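Local coordinates for probable tRNA pseudouridine synthase D (Methanosarcina mazei, PDB 1Z2Z), which probably converts uridine 13 of transfer RNAs into pseudouridine, as a member of the TruD family of pseudouridine synthases, at residues A[194-206]-A[216-228]. Sequence-based numbering, arbitrary orientation.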
ATOM      1  N   PHE A 194       6.164  26.397  -1.029  1.00 72.06           N
ATOM      2  CA  PHE A 194       6.131  25.747  -2.329  1.00 72.43           C
ATOM      3  C   PHE A 194       7.540  25.632  -2.884  1.00 72.52           C
ATOM      4  O   PHE A 194       7.782  24.908  -3.849  1.00 71.34           O
ATOM      5  CB  PHE A 194       5.228  26.506  -3.299  1.00 72.64           C
ATOM      6  CG  PHE A 194       3.777  26.152  -3.159  1.00 72.72           C
ATOM      7  CD1 PHE A 194       3.030  26.629  -2.089  1.00 72.84           C
ATOM      8  CD2 PHE A 194       3.161  25.322  -4.091  1.00 72.67           C
ATOM      9  CE1 PHE A 194       1.692  26.280  -1.944  1.00 73.01           C
ATOM     10  CE2 PHE A 194       1.825  24.966  -3.955  1.00 73.25           C
ATOM     11  CZ  PHE A 194       1.088  25.449  -2.881  1.00 73.36           C
ATOM     12  N   GLU A 195       8.464  26.347  -2.248  1.00 73.55           N
ATOM     13  CA  GLU A 195       9.875  26.339  -2.622  1.00 74.01           C
ATOM     14  C   GLU A 195      10.470  24.988  -2.231  1.00 73.99           C
ATOM     15  O   GLU A 195      11.370  24.472  -2.897  1.00 73.85           O
ATOM     16  CB  GLU A 195      10.622  27.444  -1.873  1.00 74.56           C
ATOM     17  CG  GLU A 195      12.116  27.485  -2.159  1.00 75.80           C
ATOM     18  CD  GLU A 195      12.469  28.478  -3.242  1.00 76.84           C
ATOM     19  OE1 GLU A 195      13.541  28.327  -3.873  1.00 76.75           O
ATOM     20  OE2 GLU A 195      11.673  29.420  -3.451  1.00 77.73           O
ATOM     21  N   LYS A 196       9.961  24.430  -1.136  1.00 73.34           N
ATOM     22  CA  LYS A 196      10.429  23.147  -0.636  1.00 73.02           C
ATOM     23  C   LYS A 196       9.623  21.984  -1.209  1.00 71.57           C
ATOM     24  O   LYS A 196      10.190  20.958  -1.580  1.00 71.93           O
ATOM     25  CB  LYS A 196      10.368  23.124   0.899  1.00 74.47           C
ATOM     26  CG  LYS A 196      11.217  24.211   1.569  1.00 76.89           C
ATOM     27  CD  LYS A 196      12.688  24.101   1.160  1.00 78.19           C
ATOM     28  CE  LYS A 196      13.524  25.257   1.692  1.00 78.11           C
ATOM     29  NZ  LYS A 196      14.949  25.154   1.263  1.00 76.99           N
ATOM     30  N   ALA A 197       8.306  22.146  -1.285  1.00 69.63           N
ATOM     31  CA  ALA A 197       7.440  21.097  -1.819  1.00 68.38           C
ATOM     32  C   ALA A 197       7.815  20.754  -3.257  1.00 67.57           C
ATOM     33  O   ALA A 197       7.724  19.597  -3.674  1.00 67.39           O
ATOM     34  CB  ALA A 197       5.980  21.532  -1.753  1.00 67.93           C
ATOM     35  N   ALA A 198       8.232  21.762  -4.017  1.00 66.35           N
ATOM     36  CA  ALA A 198       8.618  21.549  -5.401  1.00 64.96           C
ATOM     37  C   ALA A 198      10.013  20.953  -5.478  1.00 64.22           C
ATOM     38  O   ALA A 198      10.267  20.054  -6.277  1.00 64.92           O
ATOM     39  CB  ALA A 198       8.567  22.857  -6.166  1.00 65.32           C
ATOM     40  N   LEU A 199      10.919  21.452  -4.647  1.00 63.00           N
ATOM     41  CA  LEU A 199      12.287  20.952  -4.638  1.00 63.02           C
ATOM     42  C   LEU A 199      12.378  19.519  -4.125  1.00 62.25           C
ATOM     43  O   LEU A 199      13.161  18.724  -4.638  1.00 62.55           O
ATOM     44  CB  LEU A 199      13.177  21.862  -3.789  1.00 63.87           C
ATOM     45  CG  LEU A 199      14.102  22.832  -4.535  1.00 63.72           C
ATOM     46  CD1 LEU A 199      13.319  23.660  -5.552  1.00 63.59           C
ATOM     47  CD2 LEU A 199      14.787  23.730  -3.516  1.00 63.74           C
ATOM     48  N   LEU A 200      11.577  19.191  -3.117  1.00 60.92           N
ATOM     49  CA  LEU A 200      11.581  17.847  -2.554  1.00 60.11           C
ATOM     50  C   LEU A 200      11.201  16.794  -3.590  1.00 60.33           C
ATOM     51  O   LEU A 200      11.546  15.623  -3.444  1.00 61.24           O
ATOM     52  CB  LEU A 200      10.608  17.761  -1.375  1.00 59.76           C
ATOM     53  CG  LEU A 200      10.981  18.470  -0.070  1.00 58.99           C
ATOM     54  CD1 LEU A 200       9.796  18.448   0.883  1.00 58.23           C
ATOM     55  CD2 LEU A 200      12.186  17.790   0.556  1.00 58.03           C
ATOM     56  N   TYR A 201      10.483  17.211  -4.631  1.00 59.92           N
ATOM     57  CA  TYR A 201      10.043  16.296  -5.683  1.00 58.57           C
ATOM     58  C   TYR A 201      10.981  16.371  -6.882  1.00 58.60           C
ATOM     59  O   TYR A 201      11.348  15.354  -7.466  1.00 59.42           O
ATOM     60  CB  TYR A 201       8.612  16.646  -6.121  1.00 57.09           C
ATOM     61  CG  TYR A 201       7.980  15.632  -7.050  1.00 55.33           C
ATOM     62  CD1 TYR A 201       7.413  14.460  -6.555  1.00 54.52           C
ATOM     63  CD2 TYR A 201       7.996  15.820  -8.429  1.00 54.36           C
ATOM     64  CE1 TYR A 201       6.882  13.497  -7.411  1.00 54.23           C
ATOM     65  CE2 TYR A 201       7.473  14.861  -9.292  1.00 54.59           C
ATOM     66  CZ  TYR A 201       6.920  13.701  -8.777  1.00 53.71           C
ATOM     67  OH  TYR A 201       6.442  12.736  -9.633  1.00 52.71           O
ATOM     68  N   ILE A 202      11.365  17.584  -7.250  1.00 58.50           N
ATOM     69  CA  ILE A 202      12.264  17.773  -8.375  1.00 58.71           C
ATOM     70  C   ILE A 202      13.630  17.158  -8.060  1.00 60.06           C
ATOM     71  O   ILE A 202      14.164  16.381  -8.854  1.00 60.38           O
ATOM     72  CB  ILE A 202      12.430  19.266  -8.679  1.00 57.55           C
ATOM     73  CG1 ILE A 202      11.066  19.855  -9.063  1.00 56.08           C
ATOM     74  CG2 ILE A 202      13.475  19.453  -9.767  1.00 56.33           C
ATOM     75  CD1 ILE A 202      11.016  21.371  -9.091  1.00 54.38           C
ATOM     76  N   ALA A 203      14.172  17.511  -6.893  1.00 59.91           N
ATOM     77  CA  ALA A 203      15.466  17.021  -6.421  1.00 59.53           C
ATOM     78  C   ALA A 203      15.275  16.053  -5.248  1.00 59.94           C
ATOM     79  O   ALA A 203      14.366  15.228  -5.266  1.00 61.02           O
ATOM     80  CB  ALA A 203      16.340  18.197  -5.998  1.00 59.20           C
ATOM     81  N   GLU A 204      16.130  16.150  -4.233  1.00 59.69           N
ATOM     82  CA  GLU A 204      16.036  15.277  -3.059  1.00 60.20           C
ATOM     83  C   GLU A 204      16.297  13.811  -3.380  1.00 60.21           C
ATOM     84  O   GLU A 204      15.366  13.037  -3.597  1.00 59.38           O
ATOM     85  CB  GLU A 204      14.658  15.381  -2.409  1.00 59.90           C
ATOM     86  CG  GLU A 204      14.524  14.489  -1.181  1.00 58.85           C
ATOM     87  CD  GLU A 204      14.868  15.210   0.110  1.00 56.71           C
ATOM     88  OE1 GLU A 204      15.806  16.039   0.114  1.00 53.48           O
ATOM     89  OE2 GLU A 204      14.194  14.930   1.123  1.00 55.88           O
ATOM     90  N   PRO A 205      17.573  13.406  -3.377  1.00 61.41           N
ATOM     91  CA  PRO A 205      17.994  12.034  -3.670  1.00 62.33           C
ATOM     92  C   PRO A 205      17.778  11.055  -2.520  1.00 63.73           C
ATOM     93  O   PRO A 205      17.792  11.443  -1.355  1.00 64.61           O
ATOM     94  CB  PRO A 205      19.465  12.208  -3.990  1.00 62.65           C
ATOM     95  CG  PRO A 205      19.868  13.259  -2.998  1.00 61.76           C
ATOM     96  CD  PRO A 205      18.746  14.265  -3.126  1.00 61.78           C
ATOM     97  N   PHE A 206      17.581   9.783  -2.854  1.00 64.96           N
ATOM     98  CA  PHE A 206      17.391   8.748  -1.846  1.00 66.45           C
ATOM     99  C   PHE A 206      18.377   7.597  -2.035  1.00 68.22           C
ATOM    100  O   PHE A 206      18.778   7.288  -3.158  1.00 68.04           O
ATOM    101  CB  PHE A 206      15.956   8.209  -1.875  1.00 66.55           C
ATOM    102  CG  PHE A 206      14.986   9.005  -1.038  1.00 66.32           C
ATOM    103  CD1 PHE A 206      13.888   8.382  -0.457  1.00 65.37           C
ATOM    104  CD2 PHE A 206      15.168  10.375  -0.834  1.00 66.01           C
ATOM    105  CE1 PHE A 206      12.989   9.103   0.318  1.00 64.75           C
ATOM    106  CE2 PHE A 206      14.273  11.108  -0.061  1.00 64.91           C
ATOM    107  CZ  PHE A 206      13.181  10.470   0.518  1.00 64.83           C
ATOM    108  N   ALA A 216      22.086  13.398  -9.719  1.00 59.78           N
ATOM    109  CA  ALA A 216      21.460  14.362 -10.610  1.00 58.67           C
ATOM    110  C   ALA A 216      20.577  15.291  -9.778  1.00 57.74           C
ATOM    111  O   ALA A 216      20.597  16.507  -9.968  1.00 56.43           O
ATOM    112  CB  ALA A 216      20.629  13.645 -11.653  1.00 58.82           C
ATOM    113  N   ARG A 217      19.810  14.701  -8.860  1.00 57.75           N
ATOM    114  CA  ARG A 217      18.911  15.438  -7.968  1.00 57.35           C
ATOM    115  C   ARG A 217      19.726  16.245  -6.977  1.00 57.49           C
ATOM    116  O   ARG A 217      19.430  17.405  -6.704  1.00 58.67           O
ATOM    117  CB  ARG A 217      18.002  14.474  -7.195  1.00 56.72           C
ATOM    118  CG  ARG A 217      17.015  13.700  -8.057  1.00 55.19           C
ATOM    119  CD  ARG A 217      16.203  12.734  -7.214  1.00 55.93           C
ATOM    120  NE  ARG A 217      15.378  11.841  -8.029  1.00 57.90           N
ATOM    121  CZ  ARG A 217      14.235  12.187  -8.612  1.00 57.73           C
ATOM    122  NH1 ARG A 217      13.761  13.419  -8.475  1.00 58.40           N
ATOM    123  NH2 ARG A 217      13.566  11.303  -9.339  1.00 56.81           N
ATOM    124  N   GLN A 218      20.751  15.609  -6.430  1.00 57.11           N
ATOM    125  CA  GLN A 218      21.634  16.255  -5.476  1.00 56.88           C
ATOM    126  C   GLN A 218      22.216  17.522  -6.088  1.00 57.08           C
ATOM    127  O   GLN A 218      22.416  18.519  -5.399  1.00 58.43           O
ATOM    128  CB  GLN A 218      22.776  15.310  -5.112  1.00 56.61           C
ATOM    129  CG  GLN A 218      22.900  15.026  -3.633  1.00 56.53           C
ATOM    130  CD  GLN A 218      22.952  16.290  -2.818  1.00 54.79           C
ATOM    131  OE1 GLN A 218      23.540  17.283  -3.235  1.00 54.69           O
ATOM    132  NE2 GLN A 218      22.346  16.259  -1.642  1.00 55.01           N
ATOM    133  N   PHE A 219      22.486  17.477  -7.389  1.00 56.33           N
ATOM    134  CA  PHE A 219      23.061  18.621  -8.076  1.00 55.46           C
ATOM    135  C   PHE A 219      22.165  19.837  -8.009  1.00 56.08           C
ATOM    136  O   PHE A 219      22.529  20.854  -7.424  1.00 56.51           O
ATOM    137  CB  PHE A 219      23.333  18.298  -9.542  1.00 55.89           C
ATOM    138  CG  PHE A 219      23.985  19.427 -10.293  1.00 56.99           C
ATOM    139  CD1 PHE A 219      25.351  19.642 -10.205  1.00 58.27           C
ATOM    140  CD2 PHE A 219      23.226  20.293 -11.075  1.00 58.29           C
ATOM    141  CE1 PHE A 219      25.952  20.711 -10.871  1.00 58.99           C
ATOM    142  CE2 PHE A 219      23.822  21.364 -11.741  1.00 57.00           C
ATOM    143  CZ  PHE A 219      25.183  21.566 -11.643  1.00 57.23           C
ATOM    144  N   VAL A 220      20.988  19.741  -8.616  1.00 56.16           N
ATOM    145  CA  VAL A 220      20.069  20.870  -8.627  1.00 56.53           C
ATOM    146  C   VAL A 220      19.484  21.181  -7.258  1.00 56.63           C
ATOM    147  O   VAL A 220      18.829  22.205  -7.080  1.00 56.63           O
ATOM    148  CB  VAL A 220      18.907  20.638  -9.621  1.00 56.75           C
ATOM    149  CG1 VAL A 220      19.471  20.361 -10.999  1.00 57.48           C
ATOM    150  CG2 VAL A 220      18.017  19.492  -9.151  1.00 54.76           C
ATOM    151  N   LYS A 221      19.727  20.304  -6.291  1.00 56.88           N
ATOM    152  CA  LYS A 221      19.209  20.493  -4.939  1.00 57.02           C
ATOM    153  C   LYS A 221      20.003  21.544  -4.170  1.00 56.83           C
ATOM    154  O   LYS A 221      19.516  22.114  -3.195  1.00 55.91           O
ATOM    155  CB  LYS A 221      19.230  19.156  -4.199  1.00 57.40           C
ATOM    156  CG  LYS A 221      18.770  19.190  -2.760  1.00 56.43           C
ATOM    157  CD  LYS A 221      18.383  17.783  -2.345  1.00 57.33           C
ATOM    158  CE  LYS A 221      17.996  17.708  -0.889  1.00 56.54           C
ATOM    159  NZ  LYS A 221      19.167  18.017  -0.039  1.00 57.30           N
ATOM    160  N   ASP A 222      21.228  21.802  -4.612  1.00 57.66           N
ATOM    161  CA  ASP A 222      22.070  22.800  -3.962  1.00 57.86           C
ATOM    162  C   ASP A 222      22.511  23.907  -4.923  1.00 57.51           C
ATOM    163  O   ASP A 222      23.246  24.816  -4.540  1.00 57.76           O
ATOM    164  CB  ASP A 222      23.291  22.125  -3.305  1.00 57.49           C
ATOM    165  CG  ASP A 222      23.817  20.940  -4.101  1.00 56.58           C
ATOM    166  OD1 ASP A 222      24.186  21.125  -5.273  1.00 57.65           O
ATOM    167  OD2 ASP A 222      23.868  19.823  -3.549  1.00 54.69           O
ATOM    168  N   THR A 223      22.038  23.833  -6.167  1.00 57.36           N
ATOM    169  CA  THR A 223      22.377  24.825  -7.189  1.00 57.05           C
ATOM    170  C   THR A 223      21.124  25.375  -7.838  1.00 57.39           C
ATOM    171  O   THR A 223      21.131  26.476  -8.389  1.00 57.98           O
ATOM    172  CB  THR A 223      23.233  24.222  -8.308  1.00 55.69           C
ATOM    173  OG1 THR A 223      22.581  23.051  -8.813  1.00 54.75           O
ATOM    174  CG2 THR A 223      24.613  23.867  -7.796  1.00 54.81           C
ATOM    175  N   LEU A 224      20.053  24.591  -7.776  1.00 57.93           N
ATOM    176  CA  LEU A 224      18.770  24.975  -8.359  1.00 57.23           C
ATOM    177  C   LEU A 224      18.893  25.273  -9.851  1.00 57.69           C
ATOM    178  O   LEU A 224      18.058  25.973 -10.420  1.00 57.10           O
ATOM    179  CB  LEU A 224      18.196  26.197  -7.630  1.00 56.89           C
ATOM    180  CG  LEU A 224      17.857  26.040  -6.140  1.00 55.46           C
ATOM    181  CD1 LEU A 224      17.330  27.349  -5.587  1.00 54.02           C
ATOM    182  CD2 LEU A 224      16.831  24.942  -5.964  1.00 55.10           C
ATOM    183  N   ASP A 225      19.940  24.735 -10.474  1.00 57.74           N
ATOM    184  CA  ASP A 225      20.180  24.914 -11.905  1.00 58.76           C
ATOM    185  C   ASP A 225      19.322  23.900 -12.683  1.00 60.03           C
ATOM    186  O   ASP A 225      19.810  22.845 -13.089  1.00 60.82           O
ATOM    187  CB  ASP A 225      21.678  24.714 -12.194  1.00 58.46           C
ATOM    188  CG  ASP A 225      22.017  24.752 -13.681  1.00 59.11           C
ATOM    189  OD1 ASP A 225      21.115  25.014 -14.508  1.00 57.32           O
ATOM    190  OD2 ASP A 225      23.203  24.517 -14.014  1.00 57.67           O
ATOM    191  N   PHE A 226      18.044  24.230 -12.880  1.00 60.79           N
ATOM    192  CA  PHE A 226      17.098  23.359 -13.584  1.00 61.45           C
ATOM    193  C   PHE A 226      17.461  23.154 -15.049  1.00 62.74           C
ATOM    194  O   PHE A 226      17.028  22.187 -15.678  1.00 62.18           O
ATOM    195  CB  PHE A 226      15.684  23.929 -13.481  1.00 60.34           C
ATOM    196  CG  PHE A 226      15.296  24.322 -12.090  1.00 60.80           C
ATOM    197  CD1 PHE A 226      15.314  23.388 -11.060  1.00 61.41           C
ATOM    198  CD2 PHE A 226      14.967  25.639 -11.793  1.00 61.01           C
ATOM    199  CE1 PHE A 226      15.000  23.753  -9.757  1.00 61.82           C
ATOM    200  CE2 PHE A 226      14.652  26.018 -10.493  1.00 62.96           C
ATOM    201  CZ  PHE A 226      14.676  25.074  -9.469  1.00 63.30           C
ATOM    202  N   LYS A 227      18.258  24.075 -15.583  1.00 64.53           N
ATOM    203  CA  LYS A 227      18.705  24.014 -16.969  1.00 65.61           C
ATOM    204  C   LYS A 227      19.575  22.775 -17.143  1.00 65.92           C
ATOM    205  O   LYS A 227      19.450  22.039 -18.127  1.00 66.48           O
ATOM    206  CB  LYS A 227      19.503  25.279 -17.322  1.00 67.16           C
ATOM    207  CG  LYS A 227      18.728  26.582 -17.102  1.00 69.14           C
ATOM    208  CD  LYS A 227      19.488  27.839 -17.555  1.00 71.07           C
ATOM    209  CE  LYS A 227      20.729  28.145 -16.712  1.00 70.91           C
ATOM    210  NZ  LYS A 227      21.867  27.215 -16.978  1.00 72.06           N
ATOM    211  N   GLU A 228      20.458  22.554 -16.172  1.00 65.81           N
ATOM    212  CA  GLU A 228      21.357  21.402 -16.182  1.00 65.56           C
ATOM    213  C   GLU A 228      20.543  20.148 -15.884  1.00 65.19           C
ATOM    214  O   GLU A 228      20.735  19.109 -16.515  1.00 65.17           O
ATOM    215  CB  GLU A 228      22.452  21.579 -15.119  1.00 66.04           C
ATOM    216  CG  GLU A 228      23.500  20.469 -15.091  1.00 66.58           C
ATOM    217  CD  GLU A 228      24.376  20.448 -16.332  1.00 68.58           C
ATOM    218  OE1 GLU A 228      25.116  19.456 -16.522  1.00 70.37           O
ATOM    219  OE2 GLU A 228      24.334  21.421 -17.117  1.00 68.97           O
TER
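Ile202 O, at the end of helix 194-202, accepts a hydrogen bond from Tyr233 OH and has Arg217 NH1 3.0 Å away, the oxygen sitting at the edge of the guanidinium near its plane. Arg217 NE forms a salt bridge with Glu209 and Arg217 NH2 one with Glu240, which probably offsets the buried charge, with Arg179 close by. Arginine suits the place because its chain, extended from CG to NE, passes beside the backbone of Ala203 before presenting its nitrogens. An alanine here would probably leave Glu209 and Glu240 without their cationic mate and open a gap beside the last turn of the helix. In the fold, this is a helix-loop-helix packing within the TRUD region, away from the predicted nucleophile Asp86: helix 194-202 ends, the chain turns, and helix 213-223 comes back against that end. At the junction Ala203 and Arg217 bring their CA atoms within 4.1 Å, and a small methyl fits there, Ala203 CB lying 3.8 Å from Val220 CG2. Lys221, its CG anti to the backbone N (chi1 178°), runs its aliphatic chain past Pro205, CD to CD 3.6 Å, and bends at chi4 (-65°), which leaves its NZ in only a long salt bridge with Glu204 OE1, 3.9 Å. Farther along, Leu199 and Leu224 cross at about a right angle; the branched end of Leu199 puts CD2 3.4 Å from Leu224 CD2 and CD1 at the edge of the Phe226 ring, 4.4 Å from CZ, so one leucine meets two apolar partners.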